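Local structure of endo-1,3-beta-glucanase, family GH16 (4CRQ) at residues 20-25 and 68-73; 108-113 and 131-136. The protein is the catalytic module of a modular laminarinase of glycoside hydrolase family 16, which probably hydrolyses internal beta-1,3-glucosidic bonds in laminarin. The protein carries 1 engineered substitution. All blocks are in the same frame, centred on the assembly; numbering follows the deposited sequence.

Contact 1: residues 20-25 and 68-73. With ACT (acetate ion), chain F.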
loop_
_atom_site.group_PDB
_atom_site.type_symbol
_atom_site.label_atom_id
_atom_site.label_comp_id
_atom_site.label_asym_id
_atom_site.label_seq_id
_atom_site.Cartn_x
_atom_site.Cartn_y
_atom_site.Cartn_z
ATOM N N VAL A 20 4.548 12.031 -4.588
ATOM C CA VAL A 20 5.208 12.793 -3.522
ATOM C C VAL A 20 5.936 11.770 -2.672
ATOM O O VAL A 20 5.373 10.699 -2.349
ATOM C CB VAL A 20 4.159 13.567 -2.674
ATOM C CG1 VAL A 20 4.757 14.211 -1.423
ATOM C CG2 VAL A 20 3.464 14.608 -3.544
ATOM N N PHE A 21 7.168 12.080 -2.287
ATOM C CA PHE A 21 7.993 11.169 -1.477
ATOM C C PHE A 21 7.967 11.610 -0.037
ATOM O O PHE A 21 8.112 12.793 0.252
ATOM C CB PHE A 21 9.417 11.147 -2.031
ATOM C CG PHE A 21 9.468 10.622 -3.432
ATOM C CD1 PHE A 21 9.255 11.489 -4.525
ATOM C CD2 PHE A 21 9.699 9.259 -3.678
ATOM C CE1 PHE A 21 9.277 11.013 -5.838
ATOM C CE2 PHE A 21 9.725 8.779 -5.001
ATOM C CZ PHE A 21 9.512 9.653 -6.076
ATOM N N GLU A 22 7.775 10.651 0.859
ATOM C CA GLU A 22 7.810 10.917 2.304
ATOM C C GLU A 22 9.199 10.592 2.832
ATOM O O GLU A 22 9.918 9.774 2.245
ATOM C CB GLU A 22 6.697 10.156 3.017
ATOM C CG GLU A 22 5.348 10.762 2.652
ATOM C CD GLU A 22 4.197 10.061 3.295
ATOM O OE1 GLU A 22 3.906 8.925 2.914
ATOM O OE2 GLU A 22 3.576 10.687 4.186
ATOM N N THR A 23 9.591 11.238 3.929
ATOM C CA THR A 23 10.902 11.006 4.495
ATOM C C THR A 23 10.778 10.824 5.993
ATOM O O THR A 23 9.778 11.294 6.596
ATOM C CB THR A 23 11.887 12.186 4.197
ATOM O OG1 THR A 23 11.396 13.356 4.855
ATOM C CG2 THR A 23 12.032 12.529 2.739
ATOM N N GLY A 24 11.785 10.185 6.596
ATOM C CA GLY A 24 11.847 10.032 8.052
ATOM C C GLY A 24 11.018 8.910 8.607
ATOM O O GLY A 24 10.637 7.929 7.909
ATOM N N MET A 25 10.733 9.068 9.897
ATOM C CA MET A 25 10.101 8.000 10.701
ATOM C C MET A 25 8.668 8.284 11.170
ATOM O O MET A 25 8.083 7.477 11.906
ATOM C CB MET A 25 11.010 7.587 11.881
ATOM C CG MET A 25 12.412 7.155 11.443
ATOM S SD MET A 25 13.401 6.558 12.814
ATOM C CE MET A 25 12.756 4.901 13.058
ATOM N N ARG A 68 8.726 5.576 0.659
ATOM C CA ARG A 68 7.280 5.650 0.781
ATOM C C ARG A 68 6.833 6.800 -0.117
ATOM O O ARG A 68 7.332 7.926 0.006
ATOM C CB ARG A 68 6.850 5.870 2.243
ATOM C CG ARG A 68 5.347 6.115 2.424
ATOM C CD ARG A 68 4.968 5.990 3.901
ATOM N NE ARG A 68 3.662 6.592 4.208
ATOM C CZ ARG A 68 2.879 6.243 5.242
ATOM N NH1 ARG A 68 3.243 5.249 6.067
ATOM N NH2 ARG A 68 1.727 6.874 5.433
ATOM N N MET A 69 5.895 6.506 -1.018
ATOM C CA MET A 69 5.424 7.451 -2.026
ATOM C C MET A 69 3.916 7.524 -2.033
ATOM O O MET A 69 3.272 6.523 -1.775
ATOM C CB MET A 69 5.834 6.913 -3.390
ATOM C CG MET A 69 7.301 6.741 -3.636
ATOM S SD MET A 69 7.561 5.603 -5.013
ATOM C CE MET A 69 6.864 6.460 -6.448
ATOM N N LYS A 70 3.340 8.685 -2.341
ATOM C CA LYS A 70 1.884 8.852 -2.347
ATOM C C LYS A 70 1.484 9.795 -3.460
ATOM O O LYS A 70 2.309 10.612 -3.882
ATOM C CB LYS A 70 1.411 9.353 -0.948
ATOM C CG LYS A 70 1.983 10.723 -0.585
ATOM C CD LYS A 70 1.614 11.205 0.815
ATOM C CE LYS A 70 2.260 12.553 1.099
ATOM N NZ LYS A 70 1.841 13.096 2.425
ATOM N N THR A 71 0.229 9.686 -3.915
ATOM C CA THR A 71 -0.278 10.597 -4.936
ATOM C C THR A 71 -1.086 11.739 -4.296
ATOM O O THR A 71 -1.741 12.505 -5.014
ATOM C CB THR A 71 -1.143 9.866 -5.995
ATOM O OG1 THR A 71 -2.346 9.371 -5.399
ATOM C CG2 THR A 71 -0.379 8.717 -6.625
ATOM N N GLN A 72 -1.059 11.847 -2.959
ATOM C CA GLN A 72 -1.805 12.904 -2.249
ATOM C C GLN A 72 -1.599 14.305 -2.841
ATOM O O GLN A 72 -0.443 14.721 -3.018
ATOM C CB GLN A 72 -1.480 12.871 -0.753
ATOM C CG GLN A 72 -2.256 13.889 0.078
ATOM C CD GLN A 72 -1.917 13.774 1.545
ATOM O OE1 GLN A 72 -0.819 13.328 1.902
ATOM N NE2 GLN A 72 -2.852 14.166 2.411
ATOM N N GLY A 73 -2.706 14.998 -3.154
ATOM C CA GLY A 73 -2.670 16.354 -3.731
ATOM C C GLY A 73 -2.421 16.420 -5.237
ATOM O O GLY A 73 -2.442 17.520 -5.832
HETATM C C ACT F . 0.371 10.534 4.844
HETATM O O ACT F . 1.283 9.730 4.557
HETATM O OXT ACT F . 0.420 11.790 4.716
HETATM C CH3 ACT F . -0.863 9.929 5.386
HETATM O O HOH W 1 10.592 7.912 0.232
#

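Contact 2: residues 108-113 and 131-136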
loop_
_atom_site.group_PDB
_atom_site.type_symbol
_atom_site.label_atom_id
_atom_site.label_comp_id
_atom_site.label_asym_id
_atom_site.label_seq_id
_atom_site.Cartn_x
_atom_site.Cartn_y
_atom_site.Cartn_z
ATOM N N VAL A 108 -9.948 15.060 9.002
ATOM C CA VAL A 108 -10.600 14.098 9.945
ATOM C C VAL A 108 -9.631 13.097 10.596
ATOM O O VAL A 108 -10.028 12.337 11.496
ATOM C CB VAL A 108 -11.805 13.337 9.300
ATOM C CG1 VAL A 108 -12.840 14.321 8.749
ATOM C CG2 VAL A 108 -11.339 12.355 8.222
ATOM N N SER A 109 -8.377 13.106 10.133
ATOM C CA SER A 109 -7.292 12.236 10.632
ATOM C C SER A 109 -7.545 10.738 10.301
ATOM O O SER A 109 -8.483 10.407 9.552
ATOM C CB SER A 109 -7.032 12.515 12.137
ATOM O OG SER A 109 -5.805 11.968 12.563
ATOM N N TRP A 110 -6.709 9.852 10.843
ATOM C CA TRP A 110 -6.826 8.407 10.644
ATOM C C TRP A 110 -7.336 7.797 11.928
ATOM O O TRP A 110 -6.938 8.254 13.003
ATOM C CB TRP A 110 -5.479 7.816 10.206
ATOM C CG TRP A 110 -5.518 6.327 9.920
ATOM C CD1 TRP A 110 -5.654 5.692 8.678
ATOM C CD2 TRP A 110 -5.432 5.229 10.904
ATOM N NE1 TRP A 110 -5.657 4.325 8.825
ATOM C CE2 TRP A 110 -5.528 3.976 10.128
ATOM C CE3 TRP A 110 -5.294 5.152 12.315
ATOM C CZ2 TRP A 110 -5.480 2.721 10.739
ATOM C CZ3 TRP A 110 -5.248 3.877 12.916
ATOM C CH2 TRP A 110 -5.341 2.693 12.147
ATOM N N PRO A 111 -8.209 6.757 11.860
ATOM C CA PRO A 111 -8.729 6.057 10.672
ATOM C C PRO A 111 -10.031 6.597 10.071
ATOM O O PRO A 111 -10.551 5.980 9.131
ATOM C CB PRO A 111 -8.916 4.628 11.201
ATOM C CG PRO A 111 -9.352 4.824 12.632
ATOM C CD PRO A 111 -8.710 6.116 13.099
ATOM N N ALA A 112 -10.546 7.722 10.591
ATOM C CA ALA A 112 -11.804 8.303 10.084
ATOM C C ALA A 112 -11.748 8.563 8.584
ATOM O O ALA A 112 -12.767 8.448 7.934
ATOM C CB ALA A 112 -12.194 9.573 10.817
ATOM N N CYS A 113 -10.564 8.907 8.049
ATOM C CA CYS A 113 -10.391 9.148 6.611
ATOM C C CYS A 113 -10.646 7.905 5.750
ATOM O O CYS A 113 -10.955 8.026 4.568
ATOM C CB CYS A 113 -8.985 9.654 6.321
ATOM S SG CYS A 113 -7.679 8.508 6.825
ATOM N N THR A 131 -7.271 -5.410 3.221
ATOM C CA THR A 131 -7.917 -4.944 4.444
ATOM C C THR A 131 -8.481 -3.533 4.281
ATOM O O THR A 131 -7.989 -2.759 3.442
ATOM C CB THR A 131 -6.851 -4.930 5.608
ATOM O OG1 THR A 131 -5.949 -6.053 5.488
ATOM C CG2 THR A 131 -7.468 -4.925 7.043
ATOM N N ILE A 132 -9.525 -3.208 5.050
ATOM C CA ILE A 132 -9.953 -1.808 5.223
ATOM C C ILE A 132 -9.813 -1.439 6.711
ATOM O O ILE A 132 -9.966 -2.310 7.593
ATOM C CB ILE A 132 -11.386 -1.455 4.715
ATOM C CG1 ILE A 132 -12.463 -2.417 5.275
ATOM C CG2 ILE A 132 -11.377 -1.377 3.185
ATOM C CD1 ILE A 132 -13.865 -1.859 5.186
ATOM N N HIS A 133 -9.522 -0.166 6.965
ATOM C CA HIS A 133 -9.500 0.418 8.308
ATOM C C HIS A 133 -10.351 1.655 8.276
ATOM O O HIS A 133 -10.284 2.431 7.302
ATOM C CB HIS A 133 -8.083 0.741 8.780
ATOM C CG HIS A 133 -7.196 -0.474 8.967
ATOM N ND1 HIS A 133 -6.413 -0.967 7.980
ATOM C CD2 HIS A 133 -6.977 -1.282 10.080
ATOM C CE1 HIS A 133 -5.737 -2.042 8.439
ATOM N NE2 HIS A 133 -6.085 -2.235 9.723
ATOM N N TRP A 134 -11.166 1.868 9.312
ATOM C CA TRP A 134 -12.038 3.046 9.363
ATOM C C TRP A 134 -12.460 3.335 10.788
ATOM O O TRP A 134 -12.112 2.553 11.695
ATOM C CB TRP A 134 -13.235 2.873 8.401
ATOM C CG TRP A 134 -14.337 1.922 8.836
ATOM C CD1 TRP A 134 -15.616 2.270 9.282
ATOM C CD2 TRP A 134 -14.308 0.447 8.881
ATOM N NE1 TRP A 134 -16.358 1.156 9.590
ATOM C CE2 TRP A 134 -15.639 0.025 9.372
ATOM C CE3 TRP A 134 -13.350 -0.539 8.577
ATOM C CZ2 TRP A 134 -15.973 -1.334 9.549
ATOM C CZ3 TRP A 134 -13.698 -1.903 8.756
ATOM C CH2 TRP A 134 -14.978 -2.287 9.229
ATOM N N SER A 135 -13.193 4.442 11.006
ATOM C CA SER A 135 -13.781 4.765 12.271
ATOM C C SER A 135 -15.270 4.382 12.147
ATOM O O SER A 135 -15.988 4.963 11.316
ATOM C CB SER A 135 -13.602 6.259 12.640
ATOM O OG SER A 135 -14.104 6.561 13.943
ATOM N N ASP A 136 -15.728 3.415 12.956
ATOM C CA ASP A 136 -17.118 2.896 12.870
ATOM C C ASP A 136 -18.151 3.878 13.475
ATOM O O ASP A 136 -17.756 4.959 13.937
ATOM C CB ASP A 136 -17.231 1.463 13.470
ATOM C CG ASP A 136 -17.101 1.407 15.021
ATOM O OD1 ASP A 136 -17.142 2.437 15.745
ATOM O OD2 ASP A 136 -16.962 0.273 15.526
HETATM O O HOH W 2 -14.274 6.152 8.900
#

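Contact 1: residues 20-25 and 68-73
Strand 20-22 runs antiparallel to the end of strand 62-70, their directions 145° apart, and Val20 and Lys70 form a hydrogen-bonded pair: Val20 N gives to Lys70 O at 2.7 Å and Lys70 N returns a bond to Val20 O at 2.9 Å. Phe21 and Met69, the non-hydrogen-bonded pair of this beta ladder, place their side chains side by side on one face. There Met69 CG lies 3.4 Å from Phe21 CE2, and its sulfur makes an oblique Met-aromatic contact; Arg40 adds a cation-pi contact to the ring. The opposite face carries a salt-bridge network. Arg68 holds CG anti to its backbone N (chi1 174°) and stays extended to NE, which reaches Glu22 OE1 at 2.7 Å from above the carboxylate plane. A methionine in place of Arg68 would probably deprive Glu22 OE1 of its ionic partner and the bound acetate of one donor. The acetate, probably from the crystallisation liquor, accepts from Arg68 NH2 through O and from Lys70 NZ through OXT. Lysine suits this spot because its extended chain carries an ammonium group with three N-H to share: Lys70 NZ bridges weakly to Glu22 OE2 at 3.5 Å and gives a shorter bond to Gln72 OE1 at 2.7 Å.

Contact 2: residues 108-113 and 131-136
Pro111 meets the backbone of Trp134: its carbonyl O receives a CA-H...O contact from Trp134 CA at 3.3 Å, while its ring sets CG 3.7 Å from Trp134 O. Proline fits because its compact ring can lie against a strand without bringing an N-H that needs a partner. Beside it, Ala112 is small enough for its CA to come within 3.7 Å of Ser135 CB. Water 2 links the same two residues, donating to Ala112 O and accepting from Ser135 N at 2.9 Å. At the other end Trp110 CZ2 touches His133 CB at 3.8 Å, the two rings inclined at 45°. The peptide before Pro111 is cis, and Pro111 CB sits 3.5 Å above the centre of the Trp110 ring, so tryptophan and proline pack on each other within the loop. Further out, Cys113 N bonds back to Ser109 O, closing the turn, and Trp110 NE1 is held by Glu115 OE1. The CB of Trp134 points away from the loop, and its indole NE1 is bonded to Asn187 O. The loop joins helix 105-108 to strand 115-117, whose sequence fits the GH16 active-site signature, and packs on strand 127-135, itself flanked by strands 115-117 and 141-149.

In the fold
The contacts follow one another along the chain, contact 1 closing before contact 2 opens, and their centres lie 19 Å apart, with nearest atoms about 8 Å apart and no touch. A succession of antiparallel strand pairings connects them: strand 62-70 of contact 1 pairs with 196-204, which pairs with 94-102, then 115-117, then 127-135 of contact 2. Both belong to the beta-sandwich jelly roll known for GH16 catalytic modules. Contact 1 joins two strands directly, whereas contact 2 lays a connecting loop against a strand, so one framework of paired strands carries both. Both stand away from the calcium site of Glu10, Gly48 and Asp225; the Met69 side chain is about 12 Å from the metal.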